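Local coordinates for protein nitrite oxidoreductase subunit A (PDB 7B04) that is a member of the molybdopterin oxidoreductase family that binds two MD1 molecules, a molybdenum atom and an iron/sulfur cluster, at residues B[956-961]-B[1004-1009]; B[969-974]-B[1117-1122]; B[975-980]-B[1101-1106]; B[931-936]-B[950-955]; B[1026-1031]-B[1041-1046]. All blocks are in the same frame, centred on the assembly; numbering follows the deposited sequence.

Interaction 1. Residues B[956-961]-B[1004-1009]; sequences QIHIHP and RAKYNP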
# COMPACT_ATOMS: atom_id res chain seq x y z
N GLN B 956 8.81 -11.26 1.27
CA GLN B 956 9.24 -12.02 0.10
C GLN B 956 10.33 -11.26 -0.65
O GLN B 956 10.45 -10.04 -0.56
CB GLN B 956 8.06 -12.30 -0.84
CG GLN B 956 7.45 -11.05 -1.47
CD GLN B 956 6.22 -11.35 -2.30
OE1 GLN B 956 5.82 -12.51 -2.44
NE2 GLN B 956 5.61 -10.31 -2.85
N ILE B 957 11.14 -12.02 -1.40
CA ILE B 957 12.19 -11.46 -2.25
C ILE B 957 11.87 -11.80 -3.71
O ILE B 957 11.49 -12.93 -4.02
CB ILE B 957 13.59 -11.97 -1.87
CG1 ILE B 957 14.65 -11.34 -2.78
CG2 ILE B 957 13.68 -13.49 -1.96
CD1 ILE B 957 16.07 -11.64 -2.37
N HIS B 958 12.01 -10.81 -4.58
CA HIS B 958 11.79 -11.00 -6.01
C HIS B 958 13.09 -11.44 -6.67
O HIS B 958 14.14 -10.86 -6.43
CB HIS B 958 11.29 -9.71 -6.65
CG HIS B 958 9.87 -9.36 -6.31
ND1 HIS B 958 8.85 -9.41 -7.23
CD2 HIS B 958 9.31 -8.98 -5.14
CE1 HIS B 958 7.72 -9.05 -6.65
NE2 HIS B 958 7.97 -8.79 -5.38
N ILE B 959 13.00 -12.47 -7.51
CA ILE B 959 14.16 -13.00 -8.23
C ILE B 959 13.70 -13.41 -9.62
O ILE B 959 12.59 -13.92 -9.80
CB ILE B 959 14.83 -14.16 -7.47
CG1 ILE B 959 16.09 -14.63 -8.20
CG2 ILE B 959 13.86 -15.30 -7.24
CD1 ILE B 959 17.03 -15.46 -7.35
N HIS B 960 14.56 -13.20 -10.61
CA HIS B 960 14.27 -13.64 -11.97
C HIS B 960 14.18 -15.17 -12.02
O HIS B 960 14.98 -15.86 -11.38
CB HIS B 960 15.34 -13.14 -12.93
CG HIS B 960 15.03 -13.39 -14.37
ND1 HIS B 960 15.36 -14.57 -15.01
CD2 HIS B 960 14.41 -12.62 -15.30
CE1 HIS B 960 14.96 -14.51 -16.27
NE2 HIS B 960 14.38 -13.34 -16.47
N PRO B 961 13.21 -15.72 -12.76
CA PRO B 961 13.05 -17.19 -12.78
C PRO B 961 14.30 -17.94 -13.18
O PRO B 961 14.65 -18.94 -12.55
CB PRO B 961 11.90 -17.39 -13.79
CG PRO B 961 11.15 -16.11 -13.77
CD PRO B 961 12.18 -15.04 -13.57
N ARG B 1004 11.09 -16.08 1.68
CA ARG B 1004 10.60 -16.78 0.49
C ARG B 1004 10.99 -16.04 -0.78
O ARG B 1004 11.07 -14.81 -0.82
CB ARG B 1004 9.08 -16.92 0.54
CG ARG B 1004 8.57 -18.05 1.41
CD ARG B 1004 7.08 -18.22 1.20
NE ARG B 1004 6.46 -19.22 2.06
CZ ARG B 1004 6.32 -20.51 1.74
NH1 ARG B 1004 6.76 -20.97 0.58
NH2 ARG B 1004 5.72 -21.34 2.60
N ALA B 1005 11.20 -16.82 -1.84
CA ALA B 1005 11.53 -16.30 -3.16
C ALA B 1005 10.29 -16.27 -4.04
O ALA B 1005 9.41 -17.13 -3.93
CB ALA B 1005 12.61 -17.16 -3.82
N LYS B 1006 10.22 -15.26 -4.90
CA LYS B 1006 9.08 -15.07 -5.79
C LYS B 1006 9.59 -14.86 -7.21
O LYS B 1006 10.40 -13.96 -7.45
CB LYS B 1006 8.24 -13.87 -5.35
CG LYS B 1006 7.15 -13.48 -6.34
CD LYS B 1006 6.45 -12.19 -5.96
CE LYS B 1006 5.49 -11.75 -7.06
NZ LYS B 1006 4.82 -10.45 -6.74
N TYR B 1007 9.11 -15.69 -8.13
CA TYR B 1007 9.46 -15.51 -9.54
C TYR B 1007 8.81 -14.25 -10.07
O TYR B 1007 7.58 -14.10 -10.01
CB TYR B 1007 9.01 -16.72 -10.36
CG TYR B 1007 9.90 -17.93 -10.25
CD1 TYR B 1007 11.01 -17.93 -9.41
CD2 TYR B 1007 9.64 -19.08 -10.98
CE1 TYR B 1007 11.82 -19.05 -9.30
CE2 TYR B 1007 10.44 -20.20 -10.88
CZ TYR B 1007 11.53 -20.17 -10.04
OH TYR B 1007 12.34 -21.28 -9.93
N ASN B 1008 9.63 -13.33 -10.58
CA ASN B 1008 9.13 -12.14 -11.27
C ASN B 1008 10.08 -11.86 -12.43
O ASN B 1008 11.16 -11.28 -12.23
CB ASN B 1008 9.04 -10.94 -10.33
CG ASN B 1008 8.25 -9.79 -10.93
OD1 ASN B 1008 7.79 -9.86 -12.07
ND2 ASN B 1008 8.09 -8.72 -10.16
N PRO B 1009 9.71 -12.26 -13.65
CA PRO B 1009 10.56 -11.99 -14.81
C PRO B 1009 10.56 -10.54 -15.27
O PRO B 1009 11.13 -10.25 -16.32
CB PRO B 1009 9.96 -12.91 -15.89
CG PRO B 1009 8.56 -13.09 -15.49
CD PRO B 1009 8.53 -13.07 -13.99
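Strand 956-959 pairs in parallel with 1004-1007: I957 N donates to R1004 O, I957 O accepts from K1006 N, I959 N reaches K1006 O, and I959 O takes N1008 N, with the axes 4.6 Å apart. The pair belongs to a six-stranded sheet in the C-terminal part of the chain, which in this family folds as a double-psi barrel. On one side of the sheet Q956, H958 and K1006 meet. K1006 is fully extended (chi1 171°) and runs alongside H958, its CD over the imidazole face, 3.8 Å from the ring centroid in a CH-pi contact. Its CD also lies 3.6 Å from Q956 OE1, and its NZ goes on to E146 O of subunit B. The Q956 oxygen is taken by N938 N. On the other side A1005 CB meets I959 CG2 at 4.1 Å. Beyond the strand, P961 covers the Y1007 ring, with CA 4.0 Å from the centroid and almost on the normal, while Y1007 OH bonds to I969 O. N1008 ND2, which also bonds D147 O of subunit B, donates to H958 ND1 at 3.1 Å, with ND1 near the amide plane but the donor tilted 23° from the imidazole plane.

Interaction 2. Residues B[969-974]-B[1117-1122]; sequences IEDGDY and GVWDPV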
# COMPACT_ATOMS: atom_id res chain seq x y z
N ILE B 969 16.50 -23.10 -7.19
CA ILE B 969 15.46 -22.49 -6.37
C ILE B 969 14.19 -22.44 -7.19
O ILE B 969 14.17 -21.88 -8.29
CB ILE B 969 15.87 -21.08 -5.90
CG1 ILE B 969 17.09 -21.15 -4.99
CG2 ILE B 969 14.70 -20.39 -5.21
CD1 ILE B 969 17.76 -19.82 -4.75
N GLU B 970 13.12 -23.02 -6.65
CA GLU B 970 11.81 -22.96 -7.29
C GLU B 970 10.99 -21.86 -6.63
O GLU B 970 11.21 -21.51 -5.47
CB GLU B 970 11.10 -24.30 -7.17
CG GLU B 970 9.83 -24.40 -7.97
CD GLU B 970 10.07 -24.44 -9.46
OE1 GLU B 970 11.15 -24.90 -9.89
OE2 GLU B 970 9.16 -24.02 -10.20
N ASP B 971 10.05 -21.29 -7.40
CA ASP B 971 9.21 -20.21 -6.88
C ASP B 971 8.46 -20.67 -5.63
O ASP B 971 7.76 -21.68 -5.65
CB ASP B 971 8.23 -19.70 -7.93
CG ASP B 971 7.33 -18.56 -7.40
OD1 ASP B 971 6.55 -18.00 -8.20
OD2 ASP B 971 7.40 -18.21 -6.20
N GLY B 972 8.58 -19.89 -4.57
CA GLY B 972 7.95 -20.17 -3.29
C GLY B 972 8.86 -20.80 -2.28
O GLY B 972 8.45 -20.95 -1.12
N ASP B 973 10.09 -21.14 -2.65
CA ASP B 973 11.04 -21.71 -1.71
C ASP B 973 11.63 -20.64 -0.82
O ASP B 973 11.74 -19.47 -1.20
CB ASP B 973 12.16 -22.43 -2.46
CG ASP B 973 11.69 -23.68 -3.18
OD1 ASP B 973 10.69 -24.28 -2.73
OD2 ASP B 973 12.32 -24.07 -4.18
N TYR B 974 12.02 -21.04 0.39
CA TYR B 974 12.75 -20.16 1.29
C TYR B 974 14.22 -20.10 0.87
O TYR B 974 14.80 -21.12 0.47
CB TYR B 974 12.62 -20.67 2.73
CG TYR B 974 11.27 -20.42 3.36
CD1 TYR B 974 10.95 -19.20 3.93
CD2 TYR B 974 10.30 -21.42 3.40
CE1 TYR B 974 9.72 -18.97 4.51
CE2 TYR B 974 9.06 -21.20 3.97
CZ TYR B 974 8.78 -19.97 4.53
OH TYR B 974 7.55 -19.74 5.11
N GLY B 1117 7.86 -31.21 -1.11
CA GLY B 1117 7.43 -30.87 -2.45
C GLY B 1117 7.54 -29.37 -2.70
O GLY B 1117 8.18 -28.61 -1.97
N VAL B 1118 6.82 -28.94 -3.72
CA VAL B 1118 6.93 -27.58 -4.21
C VAL B 1118 5.73 -26.76 -3.75
O VAL B 1118 4.67 -27.29 -3.39
CB VAL B 1118 7.09 -27.53 -5.74
CG1 VAL B 1118 5.74 -27.58 -6.43
CG2 VAL B 1118 7.81 -26.30 -6.13
N TRP B 1119 5.90 -25.45 -3.73
CA TRP B 1119 4.81 -24.55 -3.38
C TRP B 1119 3.61 -24.79 -4.29
O TRP B 1119 3.76 -24.91 -5.51
CB TRP B 1119 5.30 -23.10 -3.48
CG TRP B 1119 4.32 -22.04 -3.10
CD1 TRP B 1119 3.62 -21.92 -1.93
CD2 TRP B 1119 3.97 -20.91 -3.90
NE1 TRP B 1119 2.84 -20.78 -1.97
CE2 TRP B 1119 3.03 -20.15 -3.17
CE3 TRP B 1119 4.34 -20.48 -5.18
CZ2 TRP B 1119 2.47 -18.98 -3.68
CZ3 TRP B 1119 3.78 -19.32 -5.68
CH2 TRP B 1119 2.85 -18.59 -4.93
N ASP B 1120 2.43 -24.87 -3.68
CA ASP B 1120 1.26 -25.41 -4.37
C ASP B 1120 0.92 -24.75 -5.70
O ASP B 1120 0.59 -25.48 -6.65
CB ASP B 1120 0.04 -25.33 -3.44
CG ASP B 1120 0.13 -26.28 -2.26
OD1 ASP B 1120 0.78 -27.33 -2.40
OD2 ASP B 1120 -0.44 -25.97 -1.19
N PRO B 1121 0.96 -23.42 -5.86
CA PRO B 1121 0.60 -22.84 -7.17
C PRO B 1121 1.53 -23.22 -8.31
O PRO B 1121 1.16 -23.05 -9.47
CB PRO B 1121 0.63 -21.32 -6.91
CG PRO B 1121 0.38 -21.20 -5.46
CD PRO B 1121 1.08 -22.37 -4.83
N VAL B 1122 2.73 -23.73 -8.02
CA VAL B 1122 3.61 -24.16 -9.10
C VAL B 1122 3.09 -25.44 -9.73
O VAL B 1122 3.23 -25.65 -10.94
CB VAL B 1122 5.05 -24.32 -8.58
CG1 VAL B 1122 5.97 -24.83 -9.69
CG2 VAL B 1122 5.56 -23.00 -8.02
O HOH W 1 8.44 -24.10 -3.92
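D971 and W1119 lie side by side and point the same way, the carboxylate of D971 turned 38° from the indole plane with OD2 3.8 Å from W1119 CZ3. D971 belongs to a type II beta turn, E970 to D973, closed by D973 N to E970 O and braced by E970 N to D973 OD2, and this turn packs on the loop that leads into helix 1120-1124. G972, in the turn's positive-phi position, brings its CA within 4.0 Å of W1119 CB. The indole is held from within its own segment by P1121, whose CD sits over the ring, and F939 and F144 of subunit B also meet W1119. Next to it E970, bent at chi2 (69°), lies against two valines: its CG meets V1118 CG2 and its OE2 meets V1122 CG1. The second V1122 methyl, CG2, lies 3.5 Å from D971 O. The polar link is a water that donates to D971 O and D973 OD1 and accepts from W1119 N at 2.9 Å.

Interaction 3. Residues B[975-980]-B[1101-1106]; sequences VYVDAN and TLVKIT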
# COMPACT_ATOMS: atom_id res chain seq x y z
N VAL B 975 14.80 -18.90 0.94
CA VAL B 975 16.16 -18.64 0.47
C VAL B 975 16.91 -17.80 1.50
O VAL B 975 16.32 -16.92 2.15
CB VAL B 975 16.15 -17.96 -0.92
CG1 VAL B 975 15.57 -18.90 -1.98
CG2 VAL B 975 15.34 -16.67 -0.88
N TYR B 976 18.20 -17.99 1.58
CA TYR B 976 18.98 -17.14 2.49
C TYR B 976 19.49 -15.97 1.66
O TYR B 976 19.75 -16.17 0.50
CB TYR B 976 20.12 -17.96 3.06
CG TYR B 976 19.75 -18.91 4.17
CD1 TYR B 976 19.42 -18.44 5.42
CD2 TYR B 976 19.79 -20.27 3.98
CE1 TYR B 976 19.11 -19.31 6.45
CE2 TYR B 976 19.49 -21.15 5.00
CZ TYR B 976 19.15 -20.67 6.24
OH TYR B 976 18.85 -21.53 7.24
N VAL B 977 19.49 -14.76 2.21
CA VAL B 977 20.07 -13.59 1.50
C VAL B 977 21.32 -13.23 2.28
O VAL B 977 21.18 -12.62 3.33
CB VAL B 977 19.11 -12.40 1.45
CG1 VAL B 977 18.84 -11.95 0.03
CG2 VAL B 977 17.83 -12.71 2.19
N ASP B 978 22.48 -13.50 1.72
CA ASP B 978 23.74 -13.29 2.46
C ASP B 978 24.55 -12.22 1.74
O ASP B 978 24.53 -12.18 0.53
CB ASP B 978 24.46 -14.61 2.65
CG ASP B 978 23.81 -15.52 3.67
OD1 ASP B 978 23.50 -16.66 3.32
OD2 ASP B 978 23.63 -15.09 4.79
N ALA B 979 25.20 -11.36 2.51
CA ALA B 979 26.03 -10.30 1.95
C ALA B 979 27.44 -10.51 2.49
O ALA B 979 27.72 -11.51 3.16
CB ALA B 979 25.48 -8.91 2.29
N ASN B 980 28.28 -9.52 2.20
CA ASN B 980 29.72 -9.64 2.47
C ASN B 980 29.83 -10.15 3.88
O ASN B 980 29.33 -9.51 4.76
CB ASN B 980 30.46 -8.32 2.26
CG ASN B 980 31.94 -8.41 2.52
OD1 ASN B 980 32.48 -9.49 2.65
ND2 ASN B 980 32.60 -7.28 2.61
N THR B 1101 24.86 -2.29 -2.33
CA THR B 1101 25.06 -3.62 -1.79
C THR B 1101 24.86 -4.63 -2.90
O THR B 1101 24.16 -4.36 -3.88
CB THR B 1101 24.10 -3.90 -0.62
OG1 THR B 1101 24.63 -4.96 0.19
CG2 THR B 1101 22.72 -4.30 -1.13
N LEU B 1102 25.51 -5.77 -2.75
CA LEU B 1102 25.26 -6.94 -3.57
C LEU B 1102 25.10 -8.13 -2.66
O LEU B 1102 25.65 -8.16 -1.55
CB LEU B 1102 26.34 -7.20 -4.61
CG LEU B 1102 26.48 -6.09 -5.64
CD1 LEU B 1102 27.91 -6.02 -6.09
CD2 LEU B 1102 25.55 -6.33 -6.81
N VAL B 1103 24.35 -9.11 -3.12
CA VAL B 1103 23.92 -10.24 -2.25
C VAL B 1103 24.19 -11.58 -2.91
O VAL B 1103 24.30 -11.62 -4.10
CB VAL B 1103 22.41 -10.06 -1.99
CG1 VAL B 1103 21.90 -10.85 -0.82
CG2 VAL B 1103 22.07 -8.61 -1.78
N LYS B 1104 24.29 -12.62 -2.09
CA LYS B 1104 24.41 -14.03 -2.50
C LYS B 1104 23.09 -14.71 -2.12
O LYS B 1104 22.61 -14.46 -1.03
CB LYS B 1104 25.54 -14.73 -1.76
CG LYS B 1104 25.95 -16.06 -2.35
CD LYS B 1104 27.21 -16.63 -1.78
CE LYS B 1104 27.05 -17.10 -0.36
NZ LYS B 1104 28.27 -17.78 0.12
N ILE B 1105 22.52 -15.49 -3.02
CA ILE B 1105 21.24 -16.21 -2.76
C ILE B 1105 21.51 -17.70 -2.82
O ILE B 1105 22.17 -18.13 -3.74
CB ILE B 1105 20.19 -15.82 -3.81
CG1 ILE B 1105 20.33 -14.37 -4.25
CG2 ILE B 1105 18.80 -16.08 -3.29
CD1 ILE B 1105 19.59 -13.44 -3.36
N THR B 1106 21.05 -18.42 -1.83
CA THR B 1106 21.15 -19.87 -1.76
C THR B 1106 19.84 -20.41 -1.20
O THR B 1106 19.24 -19.80 -0.31
CB THR B 1106 22.33 -20.38 -0.91
OG1 THR B 1106 21.94 -20.47 0.46
CG2 THR B 1106 23.56 -19.48 -1.05
O HOH W 2 27.89 -7.62 0.45
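L1102 O lies 3.9 Å from A979 CB, and a water bridges the same carbonyl to N980 N where the two strands part. At V1103 the side chain turns CG1 across to V977, the methyls CG1 and CG1 meeting at 3.4 Å, because CG1 stands opposite the backbone N (chi1 -163°). K1104 is gripped twice through its backbone: its N donates to D978 O at 2.7 Å, and its O accepts from D978 N in the carbonyl plane, an almost straight bond. D978 and K1104 thus form a hydrogen-bonded pair of the antiparallel junction between strands 974-978 and 1102-1109, neighbours in a domain whose family fold is the double-psi barrel. The D978 carboxylate forms a salt bridge with R1000. I1105, in a non-hydrogen-bonded pair with V977, runs alongside it, CD1 3.8 Å from V977 CG1, while its CG2 packs on V975 CB at 4.0 Å; I957 of strand 956-959 packs on V975, V977 and I1105. T1106 O accepts from Y976 N at 2.8 Å, whereas the return bond from T1106 N to Y976 O is weak. T1106 OG1 comes to the edge of the Y976 ring, 4.1 Å from CD2, and R1000 makes a cation-pi contact with that ring.

Interaction 4. Residues B[931-936]-B[950-955]; sequences WNFIWN and PGVGEH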
# COMPACT_ATOMS: atom_id res chain seq x y z
N TRP B 931 -4.79 -7.07 7.50
CA TRP B 931 -5.38 -6.83 6.19
C TRP B 931 -4.33 -6.42 5.17
O TRP B 931 -4.26 -6.99 4.07
CB TRP B 931 -6.47 -5.76 6.30
CG TRP B 931 -7.73 -6.25 6.94
CD1 TRP B 931 -8.07 -7.55 7.18
CD2 TRP B 931 -8.82 -5.46 7.42
NE1 TRP B 931 -9.30 -7.61 7.79
CE2 TRP B 931 -9.78 -6.34 7.95
CE3 TRP B 931 -9.07 -4.08 7.46
CZ2 TRP B 931 -10.98 -5.89 8.50
CZ3 TRP B 931 -10.26 -3.64 8.02
CH2 TRP B 931 -11.20 -4.54 8.53
N ASN B 932 -3.48 -5.45 5.51
CA ASN B 932 -2.42 -5.04 4.59
C ASN B 932 -1.31 -6.07 4.53
O ASN B 932 -0.65 -6.22 3.50
CB ASN B 932 -1.86 -3.68 5.01
CG ASN B 932 -2.90 -2.58 4.97
OD1 ASN B 932 -3.29 -2.05 6.01
ND2 ASN B 932 -3.37 -2.24 3.77
N PHE B 933 -1.10 -6.80 5.63
CA PHE B 933 -0.05 -7.81 5.71
C PHE B 933 -0.36 -9.03 4.87
O PHE B 933 0.55 -9.78 4.52
CB PHE B 933 0.13 -8.20 7.18
CG PHE B 933 1.37 -8.98 7.48
CD1 PHE B 933 2.53 -8.79 6.76
CD2 PHE B 933 1.38 -9.87 8.54
CE1 PHE B 933 3.67 -9.49 7.07
CE2 PHE B 933 2.52 -10.58 8.86
CZ PHE B 933 3.67 -10.38 8.12
N ILE B 934 -1.64 -9.25 4.54
CA ILE B 934 -2.01 -10.36 3.67
C ILE B 934 -1.71 -10.03 2.21
O ILE B 934 -1.37 -10.93 1.43
CB ILE B 934 -3.49 -10.71 3.89
CG1 ILE B 934 -3.70 -11.32 5.28
CG2 ILE B 934 -3.98 -11.70 2.85
CD1 ILE B 934 -5.16 -11.43 5.69
N TRP B 935 -1.80 -8.76 1.83
CA TRP B 935 -1.72 -8.36 0.43
C TRP B 935 -0.32 -8.01 -0.05
O TRP B 935 -0.08 -8.01 -1.26
CB TRP B 935 -2.63 -7.16 0.17
CG TRP B 935 -4.08 -7.51 0.08
CD1 TRP B 935 -4.95 -7.66 1.12
CD2 TRP B 935 -4.83 -7.74 -1.11
NE1 TRP B 935 -6.19 -7.98 0.65
CE2 TRP B 935 -6.15 -8.03 -0.72
CE3 TRP B 935 -4.52 -7.73 -2.47
CZ2 TRP B 935 -7.15 -8.32 -1.64
CZ3 TRP B 935 -5.51 -8.01 -3.39
CH2 TRP B 935 -6.82 -8.30 -2.97
N ASN B 936 0.61 -7.71 0.86
CA ASN B 936 1.95 -7.34 0.41
C ASN B 936 2.75 -8.53 -0.11
O ASN B 936 3.84 -8.31 -0.65
CB ASN B 936 2.72 -6.60 1.52
CG ASN B 936 2.82 -7.39 2.81
OD1 ASN B 936 2.85 -8.62 2.81
ND2 ASN B 936 2.87 -6.68 3.93
N PRO B 950 5.45 -16.70 9.21
CA PRO B 950 5.62 -15.93 10.45
C PRO B 950 4.34 -15.36 11.03
O PRO B 950 4.15 -15.40 12.25
CB PRO B 950 6.58 -14.80 10.02
CG PRO B 950 7.29 -15.36 8.80
CD PRO B 950 6.22 -16.13 8.09
N GLY B 951 3.45 -14.80 10.21
CA GLY B 951 2.19 -14.29 10.70
C GLY B 951 1.12 -14.56 9.69
O GLY B 951 1.15 -15.57 9.00
N VAL B 952 0.12 -13.67 9.61
CA VAL B 952 -0.86 -13.78 8.54
C VAL B 952 -0.23 -13.41 7.20
O VAL B 952 -0.91 -13.46 6.16
CB VAL B 952 -2.12 -12.93 8.83
CG1 VAL B 952 -2.92 -13.59 9.97
CG2 VAL B 952 -1.76 -11.51 9.16
N GLY B 953 1.04 -13.02 7.20
CA GLY B 953 1.81 -12.73 6.00
C GLY B 953 3.28 -13.00 6.28
O GLY B 953 3.69 -13.18 7.43
N GLU B 954 4.05 -13.12 5.20
CA GLU B 954 5.51 -13.20 5.29
C GLU B 954 6.12 -12.33 4.20
O GLU B 954 5.55 -12.17 3.12
CB GLU B 954 6.07 -14.63 5.19
CG GLU B 954 5.30 -15.61 4.35
CD GLU B 954 5.99 -16.95 4.31
OE1 GLU B 954 7.22 -16.97 4.51
OE2 GLU B 954 5.31 -17.98 4.11
N HIS B 955 7.30 -11.78 4.49
CA HIS B 955 8.00 -10.95 3.53
C HIS B 955 8.68 -11.81 2.48
O HIS B 955 9.07 -12.95 2.74
CB HIS B 955 9.03 -10.08 4.26
CG HIS B 955 9.38 -8.82 3.54
ND1 HIS B 955 8.55 -7.72 3.52
CD2 HIS B 955 10.48 -8.48 2.83
CE1 HIS B 955 9.13 -6.76 2.82
NE2 HIS B 955 10.30 -7.19 2.39
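G953 sits over one face of the F933 ring, its CA 3.6 Å from the ring centroid and 11° off the normal, a CH-pi contact with a glycine backbone in the place of a side chain. V952 CG2 comes obliquely to the same ring, 3.6 Å from CD2, and G951 CA stands near CE2 at 4.2 Å. The ring reaches this bend because F933 CG is opposite its backbone N (chi1 -167°), which sends the phenyl out from helix 930-935 into the curve of 951-953. G953 CA also makes a CA-H...O contact with F933 O, at 3.5 Å, so G953 CA meets both the ring and the carbonyl of F933. The contact joins helix 930-935 to the loop that leads into strand 956-959 of the C-terminal domain's sheet. Next to F933, I934 CG1 packs against V952 O at 3.6 Å, and its CG1 meets V952 CB less closely. W935 turns from the loop and meets W59 of subunit B edge-to-face, I934 packs on P142 of that subunit, and V952 touches H192 of subunit C. E954 carries its carboxylate the other way, to R1004 and to Y974 OH.

Interaction 5. Residues B[1026-1031]-B[1041-1046]; sequences SDKTVQ and ALSPSG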
# COMPACT_ATOMS: atom_id res chain seq x y z
N SER B 1026 13.42 -10.42 15.92
CA SER B 1026 14.08 -10.17 17.19
C SER B 1026 14.40 -11.51 17.85
O SER B 1026 14.11 -12.58 17.32
CB SER B 1026 13.20 -9.30 18.09
OG SER B 1026 12.05 -10.01 18.52
N ASP B 1027 15.04 -11.43 19.02
CA ASP B 1027 15.34 -12.64 19.77
C ASP B 1027 14.06 -13.41 20.10
O ASP B 1027 13.93 -14.59 19.75
CB ASP B 1027 16.09 -12.29 21.06
CG ASP B 1027 17.51 -11.83 20.79
OD1 ASP B 1027 18.12 -12.30 19.81
OD2 ASP B 1027 18.02 -11.00 21.57
N LYS B 1028 13.09 -12.74 20.72
CA LYS B 1028 11.90 -13.43 21.21
C LYS B 1028 11.02 -13.95 20.08
O LYS B 1028 10.38 -14.99 20.23
CB LYS B 1028 11.10 -12.49 22.11
CG LYS B 1028 11.81 -12.17 23.41
CD LYS B 1028 11.04 -11.16 24.23
CE LYS B 1028 11.81 -10.80 25.48
NZ LYS B 1028 11.13 -9.74 26.27
N THR B 1029 10.97 -13.24 18.95
CA THR B 1029 10.18 -13.74 17.82
C THR B 1029 10.78 -15.03 17.28
O THR B 1029 10.05 -15.95 16.90
CB THR B 1029 10.08 -12.68 16.72
OG1 THR B 1029 11.39 -12.32 16.27
CG2 THR B 1029 9.35 -11.45 17.23
N VAL B 1030 12.11 -15.11 17.23
CA VAL B 1030 12.77 -16.34 16.82
C VAL B 1030 12.54 -17.45 17.85
O VAL B 1030 12.28 -18.60 17.48
CB VAL B 1030 14.27 -16.09 16.58
CG1 VAL B 1030 15.00 -17.40 16.32
CG2 VAL B 1030 14.46 -15.14 15.41
N GLN B 1031 12.62 -17.12 19.15
CA GLN B 1031 12.33 -18.12 20.17
C GLN B 1031 10.92 -18.66 20.04
O GLN B 1031 10.68 -19.86 20.21
CB GLN B 1031 12.52 -17.56 21.58
CG GLN B 1031 13.77 -16.75 21.85
CD GLN B 1031 13.88 -16.37 23.32
OE1 GLN B 1031 14.95 -16.01 23.80
NE2 GLN B 1031 12.76 -16.48 24.04
N ALA B 1041 5.64 -16.20 14.62
CA ALA B 1041 6.76 -15.44 15.17
C ALA B 1041 6.22 -14.24 15.94
O ALA B 1041 6.34 -13.08 15.53
CB ALA B 1041 7.71 -15.02 14.06
N LEU B 1042 5.62 -14.54 17.09
CA LEU B 1042 5.00 -13.53 17.94
C LEU B 1042 5.69 -13.52 19.29
O LEU B 1042 5.67 -14.53 20.01
CB LEU B 1042 3.50 -13.79 18.10
CG LEU B 1042 2.78 -12.77 18.99
CD1 LEU B 1042 2.69 -11.42 18.29
CD2 LEU B 1042 1.40 -13.28 19.37
N SER B 1043 6.28 -12.39 19.65
CA SER B 1043 6.93 -12.27 20.95
C SER B 1043 5.88 -12.30 22.06
O SER B 1043 4.72 -11.91 21.85
CB SER B 1043 7.72 -10.97 21.02
OG SER B 1043 8.15 -10.69 22.34
N PRO B 1044 6.24 -12.79 23.25
CA PRO B 1044 5.30 -12.73 24.38
C PRO B 1044 4.87 -11.31 24.72
O PRO B 1044 3.84 -11.13 25.39
CB PRO B 1044 6.09 -13.37 25.53
CG PRO B 1044 7.09 -14.25 24.84
CD PRO B 1044 7.47 -13.53 23.59
N SER B 1045 5.63 -10.30 24.29
CA SER B 1045 5.27 -8.91 24.49
C SER B 1045 4.19 -8.43 23.52
O SER B 1045 3.68 -7.32 23.69
CB SER B 1045 6.51 -8.02 24.35
OG SER B 1045 7.00 -8.06 23.02
N GLY B 1046 3.84 -9.24 22.53
CA GLY B 1046 2.90 -8.86 21.50
C GLY B 1046 3.54 -8.44 20.20
O GLY B 1046 2.83 -8.19 19.23
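K1028 lays its aliphatic chain along S1043: CB and CD each lie 3.5 Å from S1043 OG, and CB is 4.1 Å from P1044 CD. The setting is the N-terminal turn of helix 1027-1033, with S1026 at its N-cap position, packed on a loop that ends in a type I beta turn, S1043 to G1046. Beside K1028, T1029 turns CG2 toward the loop, 3.8 Å from A1041 O and 4.0 Å from S1043 N, and A1041 CB faces T1029 O. T1029 is held from the N-cap residue: its OG1 accepts from S1026 N at 2.8 Å, as in one half of a capping box, and also from S1026 OG. The K1028 chain, extended beyond CG, carries NZ away to D167 O, with a weak, long pairing to E689. E689 OE2 also bonds S1043 OG, so the serine is held from outside as well as from its own turn. S1043 OG lies opposite its backbone N (chi1 169°) and shares a hydrogen bond with S1045 OG at 2.9 Å.

Overall arrangement
Following the chain, interaction 4 closes a short loop first, joining helix 930-935 to the run just before strand 956-959, where interaction 1 opens. Interactions 2 and 3 open next, at 969 and 975, before interaction 1 closes at 1004-1009, so it crosses both. Interaction 5 then closes a small loop of its own, within the larger loops of interactions 3 and 2, which shut in that order at 1101-1106 and 1117-1122; interaction 3 thus lies within interaction 2. Interactions 1 and 3 share one sheet, meeting across neighbouring strands 1001-1007 and 974-978, and I969 of interaction 2 packs on interaction 3. P950 O of interaction 4 reaches A1041 N of interaction 5.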